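Long-range contact in monosaccharide ABC transporter substrate-binding protein, CUT2 family (Bradyrhizobium sp., PDB 4YHS), which probably captures a sugar or related small solute in the periplasm and hands it to a CUT2-family ABC importer: residues A[178-192]-A[244-256]. Residues are numbered along the deposited sequence; the frame is centred on the assembly and turned at random.
Sequences KHPAGTPEVVVGWFP and NIRYVAGTAVTAE
Ala-249 CB meets the rim of the Trp-190 indole in its plane, 3.8 Å from CE3. On the same face of the sheet Val-188 sets CG2 4.1 Å from Tyr-247 CD2. The opposite face holds Phe-191, whose CE2 lies 3.8 Å from Val-248 CG1. Phe-191 CG stands anti to its carbonyl carbon (chi1 -57°), which brings the ring back over Gly-189. A CB on Gly-189 would be crowded by that ring. Thr-254 CG2, from the first turn of the following helix, packs against Phe-191 CB. Between these faces strands 186-191 and 247-250 run parallel. Ala-249 N donates to Gly-189 O at 2.8 Å, almost straight at 178°. Val-187 O accepts from both Arg-246 N and Tyr-247 N. At the polar edge His-179 NE2 and Tyr-247 OH share a 2.7 Å hydrogen bond. Their rings meet rim to rim, with planes at 67°. Val-186 CG2 sits above one face of the imidazole and Arg-246 CG above one face of the phenol, each offset toward the rim. A phenylalanine in place of Tyr-247 would probably leave His-179 NE2 without this partner and the imidazole less firmly held. A water at the start of strand 186-191 accepts from Val-187 N and lies 2.7 Å from Asn-244 O, to which it probably donates. The two strands are the central pair of a four-stranded parallel sheet in one lobe of the periplasmic binding protein fold. Strand 216-218 flanks Val-188, and strand 272-275 flanks Tyr-247 and supplies Asp-272, the salt-bridge partner of Arg-246. Helix 228-241 covers Phe-191, while Trp-190 stacks on Phe-207 of helix 198-211, and its NE1 is hydrogen-bonded to Asn-204 OD1.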
ATOM      1  N   LYS A 178      -9.287  21.682  -2.246  1.00 32.23           N
ATOM      2  CA  LYS A 178     -10.569  22.003  -2.878  1.00 27.46           C
ATOM      3  C   LYS A 178     -11.442  22.913  -2.012  1.00 26.96           C
ATOM      4  O   LYS A 178     -12.343  23.590  -2.517  1.00 28.20           O
ATOM      5  CB  LYS A 178     -11.336  20.709  -3.212  1.00 29.88           C
ATOM      6  CG  LYS A 178     -10.607  19.846  -4.226  1.00 29.85           C
ATOM      7  CD  LYS A 178     -11.101  18.389  -4.294  1.00 34.50           C
ATOM      8  CE  LYS A 178     -12.411  18.261  -5.031  1.00 49.91           C
ATOM      9  NZ  LYS A 178     -12.239  18.420  -6.501  1.00 54.67           N
ATOM     10  N   HIS A 179     -11.175  22.937  -0.713  1.00 23.15           N
ATOM     11  CA  HIS A 179     -12.007  23.685   0.225  1.00 25.24           C
ATOM     12  C   HIS A 179     -11.179  24.458   1.254  1.00 38.45           C
ATOM     13  O   HIS A 179     -11.243  24.194   2.459  1.00 33.84           O
ATOM     14  CB  HIS A 179     -12.974  22.729   0.905  1.00 21.63           C
ATOM     15  CG  HIS A 179     -13.860  22.005  -0.066  1.00 25.60           C
ATOM     16  ND1 HIS A 179     -14.959  22.601  -0.648  1.00 23.77           N
ATOM     17  CD2 HIS A 179     -13.795  20.750  -0.568  1.00 27.96           C
ATOM     18  CE1 HIS A 179     -15.537  21.736  -1.466  1.00 26.05           C
ATOM     19  NE2 HIS A 179     -14.852  20.610  -1.438  1.00 23.43           N
ATOM     20  N   PRO A 180     -10.419  25.447   0.772  1.00 35.93           N
ATOM     21  CA  PRO A 180      -9.496  26.189   1.627  1.00 37.27           C
ATOM     22  C   PRO A 180     -10.198  27.025   2.680  1.00 24.92           C
ATOM     23  O   PRO A 180     -11.410  27.292   2.601  1.00 28.15           O
ATOM     24  CB  PRO A 180      -8.740  27.089   0.635  1.00 32.16           C
ATOM     25  CG  PRO A 180      -9.605  27.169  -0.556  1.00 40.84           C
ATOM     26  CD  PRO A 180     -10.348  25.883  -0.632  1.00 34.96           C
ATOM     27  N   ALA A 181      -9.417  27.451   3.662  1.00 33.27           N
ATOM     28  CA  ALA A 181      -9.905  28.333   4.704  1.00 39.95           C
ATOM     29  C   ALA A 181     -10.547  29.567   4.085  1.00 44.77           C
ATOM     30  O   ALA A 181     -10.020  30.133   3.127  1.00 51.05           O
ATOM     31  CB  ALA A 181      -8.776  28.719   5.627  1.00 38.45           C
ATOM     32  N   GLY A 182     -11.702  29.953   4.615  1.00 43.73           N
ATOM     33  CA  GLY A 182     -12.418  31.112   4.120  1.00 35.87           C
ATOM     34  C   GLY A 182     -13.506  30.794   3.113  1.00 39.72           C
ATOM     35  O   GLY A 182     -14.339  31.657   2.813  1.00 42.95           O
ATOM     36  N   THR A 183     -13.496  29.581   2.565  1.00 37.18           N
ATOM     37  CA  THR A 183     -14.568  29.155   1.674  1.00 40.46           C
ATOM     38  C   THR A 183     -15.636  28.429   2.502  1.00 38.75           C
ATOM     39  O   THR A 183     -15.412  28.121   3.675  1.00 41.22           O
ATOM     40  CB  THR A 183     -14.041  28.264   0.536  1.00 29.09           C
ATOM     41  OG1 THR A 183     -13.630  26.989   1.048  1.00 29.53           O
ATOM     42  CG2 THR A 183     -12.851  28.942  -0.161  1.00 35.65           C
ATOM     43  N   PRO A 184     -16.811  28.176   1.903  1.00 38.91           N
ATOM     44  CA  PRO A 184     -17.935  27.649   2.690  1.00 32.18           C
ATOM     45  C   PRO A 184     -17.636  26.315   3.373  1.00 25.69           C
ATOM     46  O   PRO A 184     -16.969  25.481   2.786  1.00 28.52           O
ATOM     47  CB  PRO A 184     -19.044  27.469   1.647  1.00 33.68           C
ATOM     48  CG  PRO A 184     -18.666  28.347   0.508  1.00 40.58           C
ATOM     49  CD  PRO A 184     -17.168  28.337   0.482  1.00 39.71           C
ATOM     50  N   GLU A 185     -18.140  26.120   4.588  1.00 28.61           N
ATOM     51  CA  GLU A 185     -17.934  24.862   5.313  1.00 25.27           C
ATOM     52  C   GLU A 185     -18.571  23.707   4.532  1.00 27.15           C
ATOM     53  O   GLU A 185     -19.685  23.851   4.025  1.00 30.79           O
ATOM     54  CB  GLU A 185     -18.526  24.946   6.737  1.00 35.05           C
ATOM     55  CG  GLU A 185     -18.499  23.603   7.502  1.00 33.90           C
ATOM     56  CD  GLU A 185     -18.807  23.741   8.998  1.00 43.02           C
ATOM     57  OE1 GLU A 185     -18.989  24.879   9.456  1.00 36.29           O
ATOM     58  OE2 GLU A 185     -18.863  22.711   9.721  1.00 30.79           O
ATOM     59  N   VAL A 186     -17.855  22.583   4.422  1.00 26.48           N
ATOM     60  CA  VAL A 186     -18.371  21.355   3.814  1.00 27.35           C
ATOM     61  C   VAL A 186     -18.123  20.215   4.764  1.00 31.58           C
ATOM     62  O   VAL A 186     -17.098  20.185   5.445  1.00 25.47           O
ATOM     63  CB  VAL A 186     -17.726  21.031   2.443  1.00 24.54           C
ATOM     64  CG1 VAL A 186     -18.078  22.103   1.419  1.00 31.51           C
ATOM     65  CG2 VAL A 186     -16.201  20.876   2.571  1.00 27.91           C
ATOM     66  N   VAL A 187     -19.075  19.288   4.825  1.00 25.95           N
ATOM     67  CA  VAL A 187     -19.045  18.229   5.834  1.00 28.84           C
ATOM     68  C   VAL A 187     -18.550  16.934   5.240  1.00 23.63           C
ATOM     69  O   VAL A 187     -19.026  16.507   4.186  1.00 20.05           O
ATOM     70  CB  VAL A 187     -20.454  18.031   6.448  1.00 25.09           C
ATOM     71  CG1 VAL A 187     -20.465  16.881   7.439  1.00 26.31           C
ATOM     72  CG2 VAL A 187     -20.912  19.325   7.099  1.00 24.51           C
ATOM     73  N   VAL A 188     -17.561  16.320   5.895  1.00 20.45           N
ATOM     74  CA  VAL A 188     -17.061  15.019   5.465  1.00 21.64           C
ATOM     75  C   VAL A 188     -17.476  13.943   6.459  1.00 23.17           C
ATOM     76  O   VAL A 188     -17.201  14.063   7.648  1.00 21.83           O
ATOM     77  CB  VAL A 188     -15.522  14.981   5.364  1.00 18.39           C
ATOM     78  CG1 VAL A 188     -15.054  13.581   5.000  1.00 17.73           C
ATOM     79  CG2 VAL A 188     -15.001  16.034   4.352  1.00 22.27           C
ATOM     80  N   GLY A 189     -18.074  12.871   5.951  1.00 20.43           N
ATOM     81  CA  GLY A 189     -18.295  11.672   6.738  1.00 23.35           C
ATOM     82  C   GLY A 189     -17.059  10.818   6.548  1.00 17.93           C
ATOM     83  O   GLY A 189     -16.664  10.586   5.432  1.00 18.10           O
ATOM     84  N   TRP A 190     -16.444  10.408   7.653  1.00 17.44           N
ATOM     85  CA  TRP A 190     -15.128   9.745   7.665  1.00 16.98           C
ATOM     86  C   TRP A 190     -15.265   8.370   8.320  1.00 15.89           C
ATOM     87  O   TRP A 190     -15.758   8.261   9.454  1.00 20.24           O
ATOM     88  CB  TRP A 190     -14.136  10.653   8.388  1.00 18.24           C
ATOM     89  CG  TRP A 190     -12.726  10.123   8.598  1.00 16.31           C
ATOM     90  CD1 TRP A 190     -12.090  10.030   9.782  1.00 17.03           C
ATOM     91  CD2 TRP A 190     -11.795   9.652   7.606  1.00 21.98           C
ATOM     92  NE1 TRP A 190     -10.829   9.527   9.618  1.00 20.89           N
ATOM     93  CE2 TRP A 190     -10.616   9.289   8.290  1.00 19.78           C
ATOM     94  CE3 TRP A 190     -11.840   9.508   6.224  1.00 20.19           C
ATOM     95  CZ2 TRP A 190      -9.493   8.791   7.634  1.00 18.53           C
ATOM     96  CZ3 TRP A 190     -10.724   9.005   5.568  1.00 20.28           C
ATOM     97  CH2 TRP A 190      -9.576   8.657   6.263  1.00 19.78           C
ATOM     98  N   PHE A 191     -14.821   7.338   7.598  1.00 16.14           N
ATOM     99  CA  PHE A 191     -15.080   5.943   7.925  1.00 17.89           C
ATOM    100  C   PHE A 191     -13.777   5.184   7.823  1.00 17.13           C
ATOM    101  O   PHE A 191     -13.507   4.565   6.798  1.00 18.16           O
ATOM    102  CB  PHE A 191     -16.114   5.363   6.976  1.00 14.83           C
ATOM    103  CG  PHE A 191     -17.409   6.125   6.984  1.00 15.67           C
ATOM    104  CD1 PHE A 191     -18.411   5.826   7.901  1.00 16.48           C
ATOM    105  CD2 PHE A 191     -17.617   7.166   6.102  1.00 17.83           C
ATOM    106  CE1 PHE A 191     -19.606   6.542   7.913  1.00 18.09           C
ATOM    107  CE2 PHE A 191     -18.821   7.889   6.123  1.00 18.48           C
ATOM    108  CZ  PHE A 191     -19.801   7.573   7.045  1.00 18.76           C
ATOM    109  N   PRO A 192     -12.956   5.241   8.886  1.00 17.96           N
ATOM    110  CA  PRO A 192     -11.540   4.870   8.740  1.00 19.10           C
ATOM    111  C   PRO A 192     -11.228   3.373   8.805  1.00 20.36           C
ATOM    112  O   PRO A 192     -10.107   2.991   8.435  1.00 16.62           O
ATOM    113  CB  PRO A 192     -10.865   5.629   9.896  1.00 22.60           C
ATOM    114  CG  PRO A 192     -11.949   5.885  10.869  1.00 29.26           C
ATOM    115  CD  PRO A 192     -13.201   6.036  10.093  1.00 20.92           C
ATOM    116  N   ASN A 244     -26.901  16.752   4.653  1.00 33.99           N
ATOM    117  CA  ASN A 244     -26.099  17.642   3.819  1.00 27.35           C
ATOM    118  C   ASN A 244     -24.624  17.281   3.715  1.00 27.65           C
ATOM    119  O   ASN A 244     -23.824  18.098   3.232  1.00 25.42           O
ATOM    120  CB  ASN A 244     -26.237  19.064   4.340  1.00 32.27           C
ATOM    121  CG  ASN A 244     -25.957  20.100   3.284  1.00 55.98           C
ATOM    122  OD1 ASN A 244     -25.009  20.878   3.396  1.00 58.57           O
ATOM    123  ND2 ASN A 244     -26.781  20.114   2.241  1.00 66.21           N
ATOM    124  N   ILE A 245     -24.256  16.062   4.133  1.00 21.53           N
ATOM    125  CA  ILE A 245     -22.881  15.589   3.974  1.00 24.13           C
ATOM    126  C   ILE A 245     -22.480  15.843   2.534  1.00 26.61           C
ATOM    127  O   ILE A 245     -23.285  15.605   1.638  1.00 21.69           O
ATOM    128  CB  ILE A 245     -22.724  14.091   4.289  1.00 27.61           C
ATOM    129  CG1 ILE A 245     -22.747  13.846   5.790  1.00 35.96           C
ATOM    130  CG2 ILE A 245     -21.384  13.564   3.798  1.00 30.25           C
ATOM    131  CD1 ILE A 245     -22.821  12.366   6.149  1.00 34.07           C
ATOM    132  N   ARG A 246     -21.265  16.345   2.315  1.00 20.81           N
ATOM    133  CA  ARG A 246     -20.770  16.605   0.952  1.00 18.77           C
ATOM    134  C   ARG A 246     -19.839  15.478   0.458  1.00 20.46           C
ATOM    135  O   ARG A 246     -19.822  15.150  -0.729  1.00 18.86           O
ATOM    136  CB  ARG A 246     -20.048  17.954   0.926  1.00 26.46           C
ATOM    137  CG  ARG A 246     -19.476  18.330  -0.423  1.00 27.58           C
ATOM    138  CD  ARG A 246     -20.571  18.492  -1.474  1.00 28.39           C
ATOM    139  NE  ARG A 246     -19.978  18.801  -2.772  1.00 37.17           N
ATOM    140  CZ  ARG A 246     -19.510  17.892  -3.619  1.00 36.11           C
ATOM    141  NH1 ARG A 246     -19.575  16.592  -3.329  1.00 27.91           N
ATOM    142  NH2 ARG A 246     -18.976  18.290  -4.766  1.00 39.23           N
ATOM    143  N   TYR A 247     -19.069  14.894   1.373  1.00 19.90           N
ATOM    144  CA  TYR A 247     -18.163  13.790   1.033  1.00 17.71           C
ATOM    145  C   TYR A 247     -18.291  12.638   1.993  1.00 18.63           C
ATOM    146  O   TYR A 247     -18.458  12.843   3.191  1.00 18.41           O
ATOM    147  CB  TYR A 247     -16.696  14.215   1.044  1.00 18.03           C
ATOM    148  CG  TYR A 247     -16.368  15.309   0.086  1.00 16.99           C
ATOM    149  CD1 TYR A 247     -16.191  15.044  -1.252  1.00 20.92           C
ATOM    150  CD2 TYR A 247     -16.247  16.617   0.529  1.00 19.49           C
ATOM    151  CE1 TYR A 247     -15.890  16.045  -2.140  1.00 26.97           C
ATOM    152  CE2 TYR A 247     -15.950  17.646  -0.357  1.00 24.40           C
ATOM    153  CZ  TYR A 247     -15.761  17.333  -1.698  1.00 20.05           C
ATOM    154  OH  TYR A 247     -15.467  18.305  -2.615  1.00 24.39           O
ATOM    155  N   VAL A 248     -18.179  11.434   1.439  1.00 20.11           N
ATOM    156  CA  VAL A 248     -18.060  10.207   2.200  1.00 15.14           C
ATOM    157  C   VAL A 248     -16.671   9.660   1.908  1.00 14.13           C
ATOM    158  O   VAL A 248     -16.358   9.321   0.763  1.00 16.51           O
ATOM    159  CB  VAL A 248     -19.144   9.197   1.815  1.00 15.10           C
ATOM    160  CG1 VAL A 248     -18.822   7.781   2.321  1.00 17.90           C
ATOM    161  CG2 VAL A 248     -20.485   9.683   2.330  1.00 19.62           C
ATOM    162  N   ALA A 249     -15.821   9.650   2.921  1.00 15.83           N
ATOM    163  CA  ALA A 249     -14.452   9.192   2.745  1.00 15.44           C
ATOM    164  C   ALA A 249     -14.132   8.138   3.770  1.00 14.22           C
ATOM    165  O   ALA A 249     -14.575   8.215   4.917  1.00 19.22           O
ATOM    166  CB  ALA A 249     -13.467  10.332   2.868  1.00 14.83           C
ATOM    167  N   GLY A 250     -13.313   7.172   3.366  1.00 15.06           N
ATOM    168  CA  GLY A 250     -12.900   6.154   4.320  1.00 16.19           C
ATOM    169  C   GLY A 250     -12.235   4.981   3.628  1.00 19.09           C
ATOM    170  O   GLY A 250     -11.530   5.173   2.643  1.00 15.96           O
ATOM    171  N   THR A 251     -12.426   3.768   4.139  1.00 15.16           N
ATOM    172  CA  THR A 251     -11.750   2.639   3.524  1.00 12.77           C
ATOM    173  C   THR A 251     -12.259   2.419   2.099  1.00 15.21           C
ATOM    174  O   THR A 251     -13.351   2.880   1.703  1.00 15.07           O
ATOM    175  CB  THR A 251     -11.936   1.326   4.295  1.00 14.41           C
ATOM    176  OG1 THR A 251     -13.265   0.850   4.102  1.00 19.51           O
ATOM    177  CG2 THR A 251     -11.658   1.507   5.812  1.00 19.04           C
ATOM    178  N   ALA A 252     -11.474   1.678   1.331  1.00 15.44           N
ATOM    179  CA  ALA A 252     -11.898   1.308  -0.019  1.00 13.97           C
ATOM    180  C   ALA A 252     -13.201   0.535   0.034  1.00 14.69           C
ATOM    181  O   ALA A 252     -14.075   0.707  -0.813  1.00 19.01           O
ATOM    182  CB  ALA A 252     -10.805   0.483  -0.713  1.00 16.41           C
ATOM    183  N   VAL A 253     -13.343  -0.327   1.035  1.00 16.89           N
ATOM    184  CA  VAL A 253     -14.584  -1.070   1.223  1.00 17.56           C
ATOM    185  C   VAL A 253     -15.780  -0.109   1.364  1.00 17.80           C
ATOM    186  O   VAL A 253     -16.871  -0.334   0.816  1.00 17.23           O
ATOM    187  CB  VAL A 253     -14.487  -1.985   2.460  1.00 19.62           C
ATOM    188  CG1 VAL A 253     -15.821  -2.675   2.733  1.00 26.04           C
ATOM    189  CG2 VAL A 253     -13.380  -3.006   2.231  1.00 22.39           C
ATOM    190  N   THR A 254     -15.567   0.952   2.135  1.00 17.55           N
ATOM    191  CA  THR A 254     -16.583   1.970   2.370  1.00 18.95           C
ATOM    192  C   THR A 254     -16.981   2.681   1.068  1.00 14.96           C
ATOM    193  O   THR A 254     -18.173   2.839   0.743  1.00 15.91           O
ATOM    194  CB  THR A 254     -16.076   3.050   3.351  1.00 17.69           C
ATOM    195  OG1 THR A 254     -15.457   2.449   4.498  1.00 18.00           O
ATOM    196  CG2 THR A 254     -17.228   3.908   3.814  1.00 17.36           C
ATOM    197  N   ALA A 255     -15.975   3.119   0.326  1.00 14.55           N
ATOM    198  CA  ALA A 255     -16.220   3.849  -0.942  1.00 12.72           C
ATOM    199  C   ALA A 255     -16.912   2.939  -1.946  1.00 14.56           C
ATOM    200  O   ALA A 255     -17.851   3.368  -2.613  1.00 14.98           O
ATOM    201  CB  ALA A 255     -14.942   4.349  -1.511  1.00 16.36           C
ATOM    202  N   GLU A 256     -16.460   1.691  -2.057  1.00 17.18           N
ATOM    203  CA  GLU A 256     -17.114   0.775  -2.997  1.00 18.06           C
ATOM    204  C   GLU A 256     -18.557   0.505  -2.613  1.00 21.92           C
ATOM    205  O   GLU A 256     -19.443   0.542  -3.470  1.00 21.09           O
ATOM    206  CB  GLU A 256     -16.354  -0.538  -3.109  1.00 18.42           C
ATOM    207  CG  GLU A 256     -14.949  -0.384  -3.637  1.00 24.67           C
ATOM    208  CD  GLU A 256     -14.192  -1.717  -3.668  1.00 33.55           C
ATOM    209  OE1 GLU A 256     -13.051  -1.794  -3.145  1.00 28.44           O
ATOM    210  OE2 GLU A 256     -14.757  -2.674  -4.224  1.00 33.76           O
TER
HETATM  211  O   HOH W   1     -22.474  22.307   4.318  1.00 40.41           O
HETATM  212  O   HOH W   2     -21.737  19.829   3.344  1.00 30.57           O